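Local coordinates for protein glucuronan lyase A (Trichoderma reesei, PDB 2ZZJ) that probably cleaves beta-1,4-linked glucuronan within the chain as a polysaccharide lyase, and binds a calcium ion, at residues 67-71 against 228-233; 81-85 against 209-213; 161-167 against 181-187. All blocks are in the same frame, centred on the assembly; numbering follows the deposited sequence.

Interaction 1 (67-71 against 228-233); sequences EQFYG and TTFADV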
ATOM      1  N   GLU A  67       8.330 -14.937  -6.060  1.00 25.61           N
ATOM      2  CA  GLU A  67       8.972 -13.635  -5.950  1.00 24.39           C
ATOM      3  C   GLU A  67       8.223 -12.758  -6.925  1.00 22.51           C
ATOM      4  O   GLU A  67       7.839 -13.227  -8.020  1.00 20.45           O
ATOM      5  CB  GLU A  67      10.452 -13.702  -6.366  1.00 25.55           C
ATOM      6  CG  GLU A  67      11.151 -12.313  -6.277  1.00 28.75           C
ATOM      7  CD  GLU A  67      12.409 -12.156  -7.165  1.00 28.81           C
ATOM      8  OE1 GLU A  67      13.357 -11.461  -6.729  1.00 35.32           O
ATOM      9  OE2 GLU A  67      12.462 -12.706  -8.285  1.00 34.44           O
ATOM     10  N   GLN A  68       7.971 -11.505  -6.526  1.00 19.25           N
ATOM     11  CA  GLN A  68       7.376 -10.520  -7.444  1.00 18.31           C
ATOM     12  C   GLN A  68       8.027  -9.154  -7.214  1.00 16.97           C
ATOM     13  O   GLN A  68       8.511  -8.884  -6.117  1.00 17.81           O
ATOM     14  CB  GLN A  68       5.884 -10.410  -7.187  1.00 17.77           C
ATOM     15  CG  GLN A  68       5.036 -11.677  -7.533  1.00 18.40           C
ATOM     16  CD  GLN A  68       4.795 -11.829  -9.033  1.00 18.18           C
ATOM     17  OE1 GLN A  68       3.839 -11.284  -9.590  1.00 20.76           O
ATOM     18  NE2 GLN A  68       5.651 -12.590  -9.682  1.00 20.14           N
ATOM     19  N   PHE A  69       8.006  -8.301  -8.246  1.00 16.22           N
ATOM     20  CA  PHE A  69       8.347  -6.882  -8.101  1.00 14.06           C
ATOM     21  C   PHE A  69       7.038  -6.085  -8.214  1.00 13.28           C
ATOM     22  O   PHE A  69       6.125  -6.453  -8.983  1.00 12.66           O
ATOM     23  CB  PHE A  69       9.283  -6.421  -9.223  1.00 13.64           C
ATOM     24  CG  PHE A  69      10.727  -6.905  -9.081  1.00 15.95           C
ATOM     25  CD1 PHE A  69      11.723  -6.053  -8.614  1.00 14.85           C
ATOM     26  CD2 PHE A  69      11.076  -8.211  -9.429  1.00 18.07           C
ATOM     27  CE1 PHE A  69      13.045  -6.482  -8.526  1.00 17.63           C
ATOM     28  CE2 PHE A  69      12.408  -8.646  -9.336  1.00 17.95           C
ATOM     29  CZ  PHE A  69      13.375  -7.788  -8.879  1.00 15.84           C
ATOM     30  N   TYR A  70       6.965  -4.982  -7.469  1.00 11.40           N
ATOM     31  CA  TYR A  70       5.834  -4.045  -7.523  1.00 11.01           C
ATOM     32  C   TYR A  70       6.420  -2.639  -7.635  1.00 10.96           C
ATOM     33  O   TYR A  70       7.404  -2.331  -6.964  1.00 10.74           O
ATOM     34  CB  TYR A  70       5.035  -4.115  -6.210  1.00 11.06           C
ATOM     35  CG  TYR A  70       4.584  -5.530  -5.923  1.00 12.07           C
ATOM     36  CD1 TYR A  70       3.336  -5.999  -6.384  1.00 13.38           C
ATOM     37  CD2 TYR A  70       5.429  -6.426  -5.268  1.00 15.09           C
ATOM     38  CE1 TYR A  70       2.942  -7.346  -6.150  1.00 13.47           C
ATOM     39  CE2 TYR A  70       5.034  -7.759  -5.048  1.00 14.08           C
ATOM     40  CZ  TYR A  70       3.794  -8.180  -5.475  1.00 15.73           C
ATOM     41  OH  TYR A  70       3.415  -9.480  -5.256  1.00 16.31           O
ATOM     42  N   GLY A  71       5.809  -1.784  -8.443  1.00 10.65           N
ATOM     43  CA  GLY A  71       6.282  -0.404  -8.588  1.00  9.21           C
ATOM     44  C   GLY A  71       5.060   0.510  -8.635  1.00  9.47           C
ATOM     45  O   GLY A  71       4.004   0.133  -9.187  1.00 10.24           O
ATOM     46  N   THR A 228       8.231  -9.347 -12.965  1.00 14.63           N
ATOM     47  CA  THR A 228       9.239 -10.297 -12.494  1.00 16.11           C
ATOM     48  C   THR A 228      10.644  -9.732 -12.458  1.00 16.47           C
ATOM     49  O   THR A 228      11.555 -10.396 -11.987  1.00 17.29           O
ATOM     50  CB  THR A 228       9.225 -11.613 -13.317  1.00 16.63           C
ATOM     51  OG1 THR A 228       9.536 -11.325 -14.667  1.00 16.98           O
ATOM     52  CG2 THR A 228       7.828 -12.246 -13.280  1.00 18.43           C
ATOM     53  N   THR A 229      10.815  -8.497 -12.932  1.00 15.97           N
ATOM     54  CA  THR A 229      12.121  -7.809 -12.857  1.00 16.18           C
ATOM     55  C   THR A 229      11.925  -6.390 -12.323  1.00 16.20           C
ATOM     56  O   THR A 229      10.800  -5.874 -12.336  1.00 15.55           O
ATOM     57  CB  THR A 229      12.829  -7.769 -14.233  1.00 16.18           C
ATOM     58  OG1 THR A 229      12.168  -6.852 -15.129  1.00 14.86           O
ATOM     59  CG2 THR A 229      12.830  -9.178 -14.871  1.00 17.05           C
ATOM     60  N   PHE A 230      13.015  -5.763 -11.879  1.00 15.49           N
ATOM     61  CA  PHE A 230      12.978  -4.351 -11.486  1.00 14.47           C
ATOM     62  C   PHE A 230      12.535  -3.460 -12.654  1.00 14.22           C
ATOM     63  O   PHE A 230      11.646  -2.585 -12.497  1.00 12.36           O
ATOM     64  CB  PHE A 230      14.396  -3.944 -10.990  1.00 14.85           C
ATOM     65  CG  PHE A 230      14.480  -2.538 -10.450  1.00 14.79           C
ATOM     66  CD1 PHE A 230      14.386  -2.282  -9.083  1.00 17.24           C
ATOM     67  CD2 PHE A 230      14.690  -1.457 -11.317  1.00 16.66           C
ATOM     68  CE1 PHE A 230      14.451  -0.948  -8.591  1.00 13.91           C
ATOM     69  CE2 PHE A 230      14.791  -0.135 -10.837  1.00 15.48           C
ATOM     70  CZ  PHE A 230      14.648   0.121  -9.456  1.00 14.36           C
ATOM     71  N   ALA A 231      13.160  -3.640 -13.831  1.00 13.12           N
ATOM     72  CA  ALA A 231      12.821  -2.788 -14.982  1.00 14.23           C
ATOM     73  C   ALA A 231      11.336  -2.915 -15.373  1.00 14.33           C
ATOM     74  O   ALA A 231      10.764  -1.963 -15.907  1.00 14.33           O
ATOM     75  CB  ALA A 231      13.710  -3.099 -16.204  1.00 14.48           C
ATOM     76  N   ASP A 232      10.738  -4.089 -15.154  1.00 13.40           N
ATOM     77  CA  ASP A 232       9.307  -4.249 -15.465  1.00 14.59           C
ATOM     78  C   ASP A 232       8.444  -3.241 -14.704  1.00 13.85           C
ATOM     79  O   ASP A 232       7.448  -2.738 -15.233  1.00 14.31           O
ATOM     80  CB  ASP A 232       8.803  -5.634 -15.086  1.00 14.69           C
ATOM     81  CG  ASP A 232       9.157  -6.673 -16.082  1.00 18.62           C
ATOM     82  OD1 ASP A 232       9.250  -6.355 -17.279  1.00 20.99           O
ATOM     83  OD2 ASP A 232       9.262  -7.828 -15.665  1.00 23.98           O
ATOM     84  N   VAL A 233       8.832  -2.943 -13.467  1.00 14.31           N
ATOM     85  CA  VAL A 233       7.964  -2.139 -12.577  1.00 12.39           C
ATOM     86  C   VAL A 233       8.473  -0.764 -12.196  1.00 12.99           C
ATOM     87  O   VAL A 233       7.753   0.005 -11.582  1.00 11.13           O
ATOM     88  CB  VAL A 233       7.577  -2.905 -11.284  1.00 12.85           C
ATOM     89  CG1 VAL A 233       7.101  -4.297 -11.622  1.00 12.82           C
ATOM     90  CG2 VAL A 233       8.740  -2.957 -10.258  1.00 11.62           C
TER
HETATM   91  O   HOH W   1      10.524 -12.463 -10.077  1.00 30.82           O

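Interaction 2 (81-85 against 209-213); sequences QFQPQ and HMTGT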
ATOM      1  N   GLN A  81      -0.234  18.229   5.385  1.00 15.74           N
ATOM      2  CA  GLN A  81       0.021  18.619   6.775  1.00 16.27           C
ATOM      3  C   GLN A  81       0.572  17.395   7.469  1.00 15.84           C
ATOM      4  O   GLN A  81      -0.169  16.466   7.833  1.00 15.76           O
ATOM      5  CB  GLN A  81      -1.287  19.136   7.421  1.00 14.96           C
ATOM      6  CG  GLN A  81      -1.071  19.880   8.734  1.00 17.54           C
ATOM      7  CD  GLN A  81      -2.390  20.258   9.378  1.00 17.36           C
ATOM      8  OE1 GLN A  81      -2.861  19.581  10.290  1.00 20.01           O
ATOM      9  NE2 GLN A  81      -3.024  21.283   8.857  1.00 17.02           N
ATOM     10  N   PHE A  82       1.886  17.373   7.665  1.00 17.01           N
ATOM     11  CA  PHE A  82       2.530  16.213   8.248  1.00 17.55           C
ATOM     12  C   PHE A  82       2.071  16.092   9.705  1.00 18.69           C
ATOM     13  O   PHE A  82       2.066  17.110  10.455  1.00 19.40           O
ATOM     14  CB  PHE A  82       4.066  16.326   8.108  1.00 17.46           C
ATOM     15  CG  PHE A  82       4.547  16.237   6.688  1.00 17.31           C
ATOM     16  CD1 PHE A  82       4.763  14.983   6.091  1.00 18.10           C
ATOM     17  CD2 PHE A  82       4.767  17.384   5.935  1.00 15.37           C
ATOM     18  CE1 PHE A  82       5.193  14.885   4.778  1.00 17.05           C
ATOM     19  CE2 PHE A  82       5.210  17.301   4.628  1.00 18.90           C
ATOM     20  CZ  PHE A  82       5.411  16.033   4.030  1.00 19.80           C
ATOM     21  N   GLN A  83       1.681  14.866  10.086  1.00 18.37           N
ATOM     22  CA  GLN A  83       1.153  14.515  11.404  1.00 18.88           C
ATOM     23  C   GLN A  83       1.606  13.112  11.779  1.00 20.15           C
ATOM     24  O   GLN A  83       1.908  12.288  10.880  1.00 19.24           O
ATOM     25  CB  GLN A  83      -0.392  14.619  11.444  1.00 18.95           C
ATOM     26  CG  GLN A  83      -0.939  16.008  11.232  1.00 19.28           C
ATOM     27  CD  GLN A  83      -0.633  16.967  12.395  1.00 21.21           C
ATOM     28  OE1 GLN A  83      -0.054  16.575  13.406  1.00 18.12           O
ATOM     29  NE2 GLN A  83      -1.038  18.214  12.245  1.00 18.97           N
ATOM     30  N   PRO A  84       1.722  12.832  13.098  1.00 19.72           N
ATOM     31  CA  PRO A  84       2.161  11.549  13.627  1.00 20.14           C
ATOM     32  C   PRO A  84       1.247  10.357  13.359  1.00 20.05           C
ATOM     33  O   PRO A  84       1.672   9.216  13.563  1.00 20.87           O
ATOM     34  CB  PRO A  84       2.232  11.787  15.153  1.00 21.35           C
ATOM     35  CG  PRO A  84       1.549  13.083  15.419  1.00 20.68           C
ATOM     36  CD  PRO A  84       1.530  13.856  14.160  1.00 21.05           C
ATOM     37  N   GLN A  85      -0.002  10.601  12.966  1.00 19.23           N
ATOM     38  CA  GLN A  85      -0.917   9.502  12.623  1.00 19.25           C
ATOM     39  C   GLN A  85      -0.451   8.829  11.336  1.00 18.59           C
ATOM     40  O   GLN A  85       0.364   9.388  10.606  1.00 19.96           O
ATOM     41  CB  GLN A  85      -2.353   9.994  12.466  1.00 17.75           C
ATOM     42  CG  GLN A  85      -3.035  10.340  13.803  1.00 19.85           C
ATOM     43  CD  GLN A  85      -4.488  10.719  13.647  1.00 18.28           C
ATOM     44  OE1 GLN A  85      -4.836  11.597  12.867  1.00 19.58           O
ATOM     45  NE2 GLN A  85      -5.345  10.105  14.458  1.00 22.44           N
ATOM     46  N   HIS A 209     -10.064   9.686  16.536  1.00 29.14           N
ATOM     47  CA  HIS A 209      -9.996  11.129  16.301  1.00 28.71           C
ATOM     48  C   HIS A 209      -8.931  11.390  15.253  1.00 27.88           C
ATOM     49  O   HIS A 209      -8.119  10.507  14.956  1.00 26.38           O
ATOM     50  CB  HIS A 209      -9.598  11.887  17.587  1.00 29.48           C
ATOM     51  CG  HIS A 209      -8.246  11.511  18.097  1.00 30.92           C
ATOM     52  ND1 HIS A 209      -8.019  10.364  18.826  1.00 34.60           N
ATOM     53  CD2 HIS A 209      -7.037  12.091  17.924  1.00 35.52           C
ATOM     54  CE1 HIS A 209      -6.732  10.264  19.101  1.00 35.96           C
ATOM     55  NE2 HIS A 209      -6.112  11.298  18.561  1.00 36.61           N
ATOM     56  N   MET A 210      -8.943  12.620  14.740  1.00 27.35           N
ATOM     57  CA  MET A 210      -7.958  13.115  13.812  1.00 28.11           C
ATOM     58  C   MET A 210      -7.033  14.121  14.489  1.00 26.31           C
ATOM     59  O   MET A 210      -7.490  15.060  15.137  1.00 26.09           O
ATOM     60  CB  MET A 210      -8.660  13.786  12.647  1.00 27.85           C
ATOM     61  CG  MET A 210      -7.721  14.593  11.792  1.00 30.28           C
ATOM     62  SD  MET A 210      -8.514  15.612  10.554  1.00 33.56           S
ATOM     63  CE  MET A 210      -9.306  16.879  11.535  1.00 29.95           C
ATOM     64  N   THR A 211      -5.730  13.931  14.309  1.00 24.69           N
ATOM     65  CA  THR A 211      -4.700  14.870  14.788  1.00 23.45           C
ATOM     66  C   THR A 211      -4.481  15.952  13.735  1.00 22.80           C
ATOM     67  O   THR A 211      -4.266  15.650  12.553  1.00 21.93           O
ATOM     68  CB  THR A 211      -3.401  14.088  15.050  1.00 23.14           C
ATOM     69  OG1 THR A 211      -3.687  13.024  15.952  1.00 24.48           O
ATOM     70  CG2 THR A 211      -2.271  14.942  15.619  1.00 22.81           C
ATOM     71  N   GLY A 212      -4.494  17.216  14.157  1.00 22.26           N
ATOM     72  CA  GLY A 212      -4.285  18.321  13.232  1.00 21.76           C
ATOM     73  C   GLY A 212      -5.553  18.850  12.598  1.00 21.73           C
ATOM     74  O   GLY A 212      -6.657  18.549  13.076  1.00 21.58           O
ATOM     75  N   THR A 213      -5.397  19.643  11.537  1.00 20.92           N
ATOM     76  CA  THR A 213      -6.503  20.409  10.980  1.00 21.67           C
ATOM     77  C   THR A 213      -6.743  20.160   9.495  1.00 20.90           C
ATOM     78  O   THR A 213      -7.591  20.806   8.881  1.00 21.28           O
ATOM     79  CB  THR A 213      -6.351  21.935  11.250  1.00 22.00           C
ATOM     80  OG1 THR A 213      -5.110  22.397  10.710  1.00 24.30           O
ATOM     81  CG2 THR A 213      -6.379  22.196  12.743  1.00 23.24           C
TER
HETATM   82  O   HOH W   2      -3.523  13.407  11.284  1.00 19.67           O

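Interaction 3 (161-167 against 181-187); sequences ASDNTGY and YNVATTV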
ATOM      1  N   ALA A 161       7.375 -15.773   1.330  1.00 27.31           N
ATOM      2  CA  ALA A 161       7.655 -17.065   1.977  1.00 29.96           C
ATOM      3  C   ALA A 161       7.245 -17.019   3.450  1.00 31.87           C
ATOM      4  O   ALA A 161       7.341 -15.966   4.098  1.00 31.50           O
ATOM      5  CB  ALA A 161       9.147 -17.403   1.861  1.00 29.82           C
ATOM      6  N   SER A 162       6.789 -18.159   3.978  1.00 34.61           N
ATOM      7  CA  SER A 162       6.533 -18.274   5.428  1.00 36.96           C
ATOM      8  C   SER A 162       7.701 -18.917   6.180  1.00 38.10           C
ATOM      9  O   SER A 162       7.744 -18.865   7.396  1.00 38.41           O
ATOM     10  CB  SER A 162       5.226 -18.998   5.703  1.00 37.14           C
ATOM     11  OG  SER A 162       5.234 -20.296   5.144  1.00 38.91           O
ATOM     12  N   ASP A 163       8.631 -19.510   5.421  1.00 39.35           N
ATOM     13  CA  ASP A 163       9.991 -19.872   5.841  1.00 40.45           C
ATOM     14  C   ASP A 163      10.820 -18.658   6.154  1.00 40.22           C
ATOM     15  O   ASP A 163      10.484 -17.562   5.722  1.00 40.55           O
ATOM     16  CB  ASP A 163      10.735 -20.435   4.631  1.00 40.91           C
ATOM     17  CG  ASP A 163      10.357 -21.832   4.303  1.00 44.16           C
ATOM     18  OD1 ASP A 163      11.278 -22.556   3.870  1.00 47.47           O
ATOM     19  OD2 ASP A 163       9.163 -22.209   4.444  1.00 47.52           O
ATOM     20  N   ASN A 164      11.965 -18.876   6.792  1.00 39.34           N
ATOM     21  CA  ASN A 164      13.046 -17.893   6.787  1.00 38.63           C
ATOM     22  C   ASN A 164      13.816 -17.864   5.447  1.00 37.32           C
ATOM     23  O   ASN A 164      15.014 -17.611   5.423  1.00 37.86           O
ATOM     24  CB  ASN A 164      13.970 -18.042   8.035  1.00 39.13           C
ATOM     25  CG  ASN A 164      14.989 -19.216   7.929  1.00 40.86           C
ATOM     26  OD1 ASN A 164      14.889 -20.094   7.053  1.00 42.18           O
ATOM     27  ND2 ASN A 164      15.985 -19.211   8.833  1.00 42.04           N
ATOM     28  N   THR A 165      13.116 -18.124   4.337  1.00 36.33           N
ATOM     29  CA  THR A 165      13.708 -18.067   2.973  1.00 34.95           C
ATOM     30  C   THR A 165      13.213 -16.874   2.090  1.00 33.46           C
ATOM     31  O   THR A 165      13.616 -16.751   0.925  1.00 31.70           O
ATOM     32  CB  THR A 165      13.456 -19.354   2.175  1.00 34.93           C
ATOM     33  OG1 THR A 165      12.055 -19.484   1.914  1.00 36.78           O
ATOM     34  CG2 THR A 165      13.978 -20.600   2.929  1.00 35.93           C
ATOM     35  N   GLY A 166      12.343 -16.036   2.656  1.00 31.71           N
ATOM     36  CA  GLY A 166      11.855 -14.831   1.977  1.00 28.89           C
ATOM     37  C   GLY A 166      12.858 -13.697   2.019  1.00 27.74           C
ATOM     38  O   GLY A 166      13.904 -13.773   2.671  1.00 26.68           O
ATOM     39  N   TYR A 167      12.563 -12.630   1.282  1.00 25.52           N
ATOM     40  CA  TYR A 167      13.337 -11.422   1.414  1.00 24.15           C
ATOM     41  C   TYR A 167      12.438 -10.234   1.082  1.00 22.43           C
ATOM     42  O   TYR A 167      11.366 -10.414   0.501  1.00 21.57           O
ATOM     43  CB  TYR A 167      14.612 -11.424   0.558  1.00 25.00           C
ATOM     44  CG  TYR A 167      14.473 -11.825  -0.887  1.00 27.31           C
ATOM     45  CD1 TYR A 167      13.947 -10.944  -1.847  1.00 26.70           C
ATOM     46  CD2 TYR A 167      14.955 -13.063  -1.318  1.00 30.36           C
ATOM     47  CE1 TYR A 167      13.858 -11.317  -3.179  1.00 29.12           C
ATOM     48  CE2 TYR A 167      14.877 -13.445  -2.649  1.00 30.98           C
ATOM     49  CZ  TYR A 167      14.333 -12.567  -3.576  1.00 29.91           C
ATOM     50  OH  TYR A 167      14.257 -12.969  -4.889  1.00 30.31           O
ATOM     51  N   TYR A 181      17.218 -10.226   4.129  1.00 29.16           N
ATOM     52  CA  TYR A 181      17.178 -11.567   3.536  1.00 30.49           C
ATOM     53  C   TYR A 181      16.855 -12.652   4.558  1.00 31.04           C
ATOM     54  O   TYR A 181      16.914 -12.415   5.767  1.00 31.58           O
ATOM     55  CB  TYR A 181      18.514 -11.868   2.863  1.00 30.71           C
ATOM     56  CG  TYR A 181      18.755 -10.966   1.690  1.00 31.98           C
ATOM     57  CD1 TYR A 181      18.283 -11.304   0.412  1.00 31.88           C
ATOM     58  CD2 TYR A 181      19.391  -9.738   1.864  1.00 31.87           C
ATOM     59  CE1 TYR A 181      18.484 -10.442  -0.676  1.00 31.80           C
ATOM     60  CE2 TYR A 181      19.587  -8.883   0.800  1.00 33.26           C
ATOM     61  CZ  TYR A 181      19.126  -9.235  -0.466  1.00 32.54           C
ATOM     62  OH  TYR A 181      19.337  -8.361  -1.515  1.00 34.11           O
ATOM     63  N   ASN A 182      16.512 -13.833   4.064  1.00 32.31           N
ATOM     64  CA  ASN A 182      16.259 -14.976   4.943  1.00 33.81           C
ATOM     65  C   ASN A 182      15.291 -14.609   6.067  1.00 33.66           C
ATOM     66  O   ASN A 182      15.588 -14.798   7.266  1.00 34.03           O
ATOM     67  CB  ASN A 182      17.586 -15.516   5.525  1.00 34.21           C
ATOM     68  CG  ASN A 182      18.607 -15.845   4.443  1.00 35.80           C
ATOM     69  OD1 ASN A 182      18.301 -16.543   3.475  1.00 37.60           O
ATOM     70  ND2 ASN A 182      19.820 -15.329   4.597  1.00 39.16           N
ATOM     71  N   VAL A 183      14.147 -14.055   5.668  1.00 33.11           N
ATOM     72  CA  VAL A 183      13.065 -13.708   6.591  1.00 31.50           C
ATOM     73  C   VAL A 183      11.771 -14.271   6.057  1.00 31.22           C
ATOM     74  O   VAL A 183      11.630 -14.472   4.835  1.00 31.33           O
ATOM     75  CB  VAL A 183      12.901 -12.170   6.792  1.00 31.66           C
ATOM     76  CG1 VAL A 183      13.949 -11.624   7.715  1.00 31.38           C
ATOM     77  CG2 VAL A 183      12.899 -11.417   5.441  1.00 30.62           C
ATOM     78  N   ALA A 184      10.828 -14.543   6.962  1.00 30.10           N
ATOM     79  CA  ALA A 184       9.481 -14.938   6.584  1.00 29.15           C
ATOM     80  C   ALA A 184       8.652 -13.670   6.314  1.00 29.07           C
ATOM     81  O   ALA A 184       8.484 -12.826   7.207  1.00 29.71           O
ATOM     82  CB  ALA A 184       8.828 -15.745   7.698  1.00 29.34           C
ATOM     83  N   THR A 185       8.133 -13.550   5.098  1.00 28.48           N
ATOM     84  CA  THR A 185       7.441 -12.319   4.656  1.00 27.74           C
ATOM     85  C   THR A 185       5.898 -12.410   4.517  1.00 27.75           C
ATOM     86  O   THR A 185       5.239 -11.414   4.156  1.00 27.61           O
ATOM     87  CB  THR A 185       7.988 -11.879   3.300  1.00 27.05           C
ATOM     88  OG1 THR A 185       7.895 -12.980   2.379  1.00 26.46           O
ATOM     89  CG2 THR A 185       9.416 -11.374   3.429  1.00 26.52           C
ATOM     90  N   THR A 186       5.323 -13.598   4.729  1.00 27.31           N
ATOM     91  CA  THR A 186       3.873 -13.792   4.711  1.00 26.74           C
ATOM     92  C   THR A 186       3.490 -14.928   5.669  1.00 28.35           C
ATOM     93  O   THR A 186       4.369 -15.651   6.155  1.00 28.06           O
ATOM     94  CB  THR A 186       3.282 -14.023   3.274  1.00 26.75           C
ATOM     95  OG1 THR A 186       1.854 -13.850   3.269  1.00 23.79           O
ATOM     96  CG2 THR A 186       3.647 -15.408   2.698  1.00 25.93           C
ATOM     97  N   VAL A 187       2.191 -15.069   5.930  1.00 28.88           N
ATOM     98  CA  VAL A 187       1.673 -16.148   6.770  1.00 30.64           C
ATOM     99  C   VAL A 187       1.761 -17.502   6.056  1.00 31.34           C
ATOM    100  O   VAL A 187       1.832 -17.567   4.826  1.00 30.90           O
ATOM    101  CB  VAL A 187       0.208 -15.867   7.282  1.00 29.58           C
ATOM    102  CG1 VAL A 187       0.195 -14.678   8.255  1.00 31.03           C
ATOM    103  CG2 VAL A 187      -0.758 -15.629   6.155  1.00 30.89           C
TER
HETATM  104  O   HOH W   3       5.278 -17.211   8.548  1.00 37.59           O
HETATM  105  O   HOH W   4      16.195 -14.993   1.268  1.00 41.51           O

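Interaction 1 (67-71 against 228-233)
F69 lays one face of its ring on the peptide that joins T229 to F230, with T229 C and F230 N each 3.4 Å above the ring plane and over its centre. The ring reaches this flat partner because CG stands anti to the carbonyl carbon, beside the backbone N (chi1 -75°). F69 CE2 comes within 3.3 Å of T228 O, which approaches obliquely, while F69 CE1 sits 3.8 Å from F230 CB and near the plane of the F230 ring, at its edge. Further along the strand, V233 CG1 rests 3.5 Å from F69 O, and V233 CG2 lies against the carbonyl of Y70 and 3.7 Å from F69 CB. At the far end the CA-H of G71 points almost straight at V233 O, at 3.4 Å.

The second shell holds the 228-233 segment in shape. T229 and D232 form a capping box at the start of the short, weakly bonded helix: D232 N donates to T229 OG1 at 3.1 Å, and T229 N returns a weak bond to D232 OD2. That oxygen also accepts from T228 N and from the chain's first residue, T1, which bonds T228 OG1 as well. Outside the segments, F230 meets W171 edge-to-face, and E67 OE1 is held by Q157.

A water lies within bonding reach of both E67 OE2 and T228 O. The polar bonds are spent on shaping the helix start, with help from T1; with no direct hydrogen bond across, its seat on this strand of the jelly roll rests mainly on a peptide-on-ring contact and the fit of a valine.

Interaction 2 (81-85 against 209-213)
Q85 and T211 form the close-fitting side of this meeting of two loops. The buried amide of Q85 works with both ends: OE1 accepts from T211 N in a nearly straight bond of 2.9 Å (178°), although the donor stands well above the carbonyl plane, and NE2 donates to H209 O at 2.8 Å. T211 OG1 presses on this amide, 3.4 Å from Q85 CD, and D207 also bonds Q85 NE2. A water bridges Q85 OE1 and T211 O.

The loops run roughly antiparallel at a margin of the jelly roll, one leading from strand 66-76 to strand 86-95, the other from helix 202-207 to strand 216-227. Side-chain amides, rather than paired strands, do the joining.

The T213 end is exposed but pinned by Q81. With CG set opposite the main-chain N (chi1 -166°), Q81 OE1 accepts from T213 N on a lone pair at 2.8 Å and Q81 NE2 donates to T213 OG1 at 3.0 Å. Replacing Q81 with an alanine would probably leave T213 N and Q83 NE2, which also donates to Q81 OE1, without their acceptor. Looser are Q83, whose NE2 approaches G212 CA at 3.4 Å, and exposed P84, whose CD comes no closer than 4.2 Å to T211 CG2.

Interaction 3 (161-167 against 181-187)
G166 and V183 form an antiparallel hydrogen-bonded pair, V183 N donating to G166 O at 3.0 Å and 171°, just after the chain turns a corner at N182. From there the segments stay together through the loop that begins at A161, whose carbonyl oxygen is gripped by two backbone donors. T185 N comes in nearly along the C=O axis at 2.7 Å, and T186 N approaches from above the carbonyl plane at 3.2 Å.

T185 gives the side-chain reply to the same residue. With its hydroxyl between the backbone N and the carbonyl carbon (chi1 54°), T185 OG1 accepts from A161 N at 3.0 Å and also bonds K159 O, while T185 CG2 turns to Y167 O at 3.6 Å. Nearby, S162 CB packs 3.5 Å from T186 O; the S162 hydroxyl is bonded to R64 and that of T186 to Y62.

At the opposite end of the contact two tyrosines meet obliquely, ring planes at 49°, with Y181 CD1 set 3.7 Å from Y167 CB. Their hydroxyls have different partners: Y167 OH bonds E67, and Y181 OH bonds E179. V183 CG2 lies over the backbone at G166 O and Y167 CA. A water accepts from N182 N at the corner, and another lies within bonding reach of both S162 O and T186 O.

The contact thus closes the base of the hairpin formed by strands 166-172 and 175-183 with few regular strand bonds. Where the ladder gives out, one carbonyl with two donors and one threonine hydroxyl continue the link between the two chains beyond it.

Followed from the N terminus, the chain gives segments 67-71, 81-85 and 161-167, then their partners in reverse order, so the three contacts nest without crossing. Interaction 3 is innermost and closes a short hairpin. Interaction 2 encloses it with a far longer loop, and interaction 1 encloses both, returning the chain near its C-terminal end to strand 66-76. Interactions 1 and 3 touch through E67 and Y167, tying helix 230-233 and the hairpin 166-172/175-183 to the sheet that contains strand 66-76. Interaction 2 lies on the other side of the chain's centre, its centre about 33 Å from that of interaction 1, and joins loops bordering both sheets of the jelly roll.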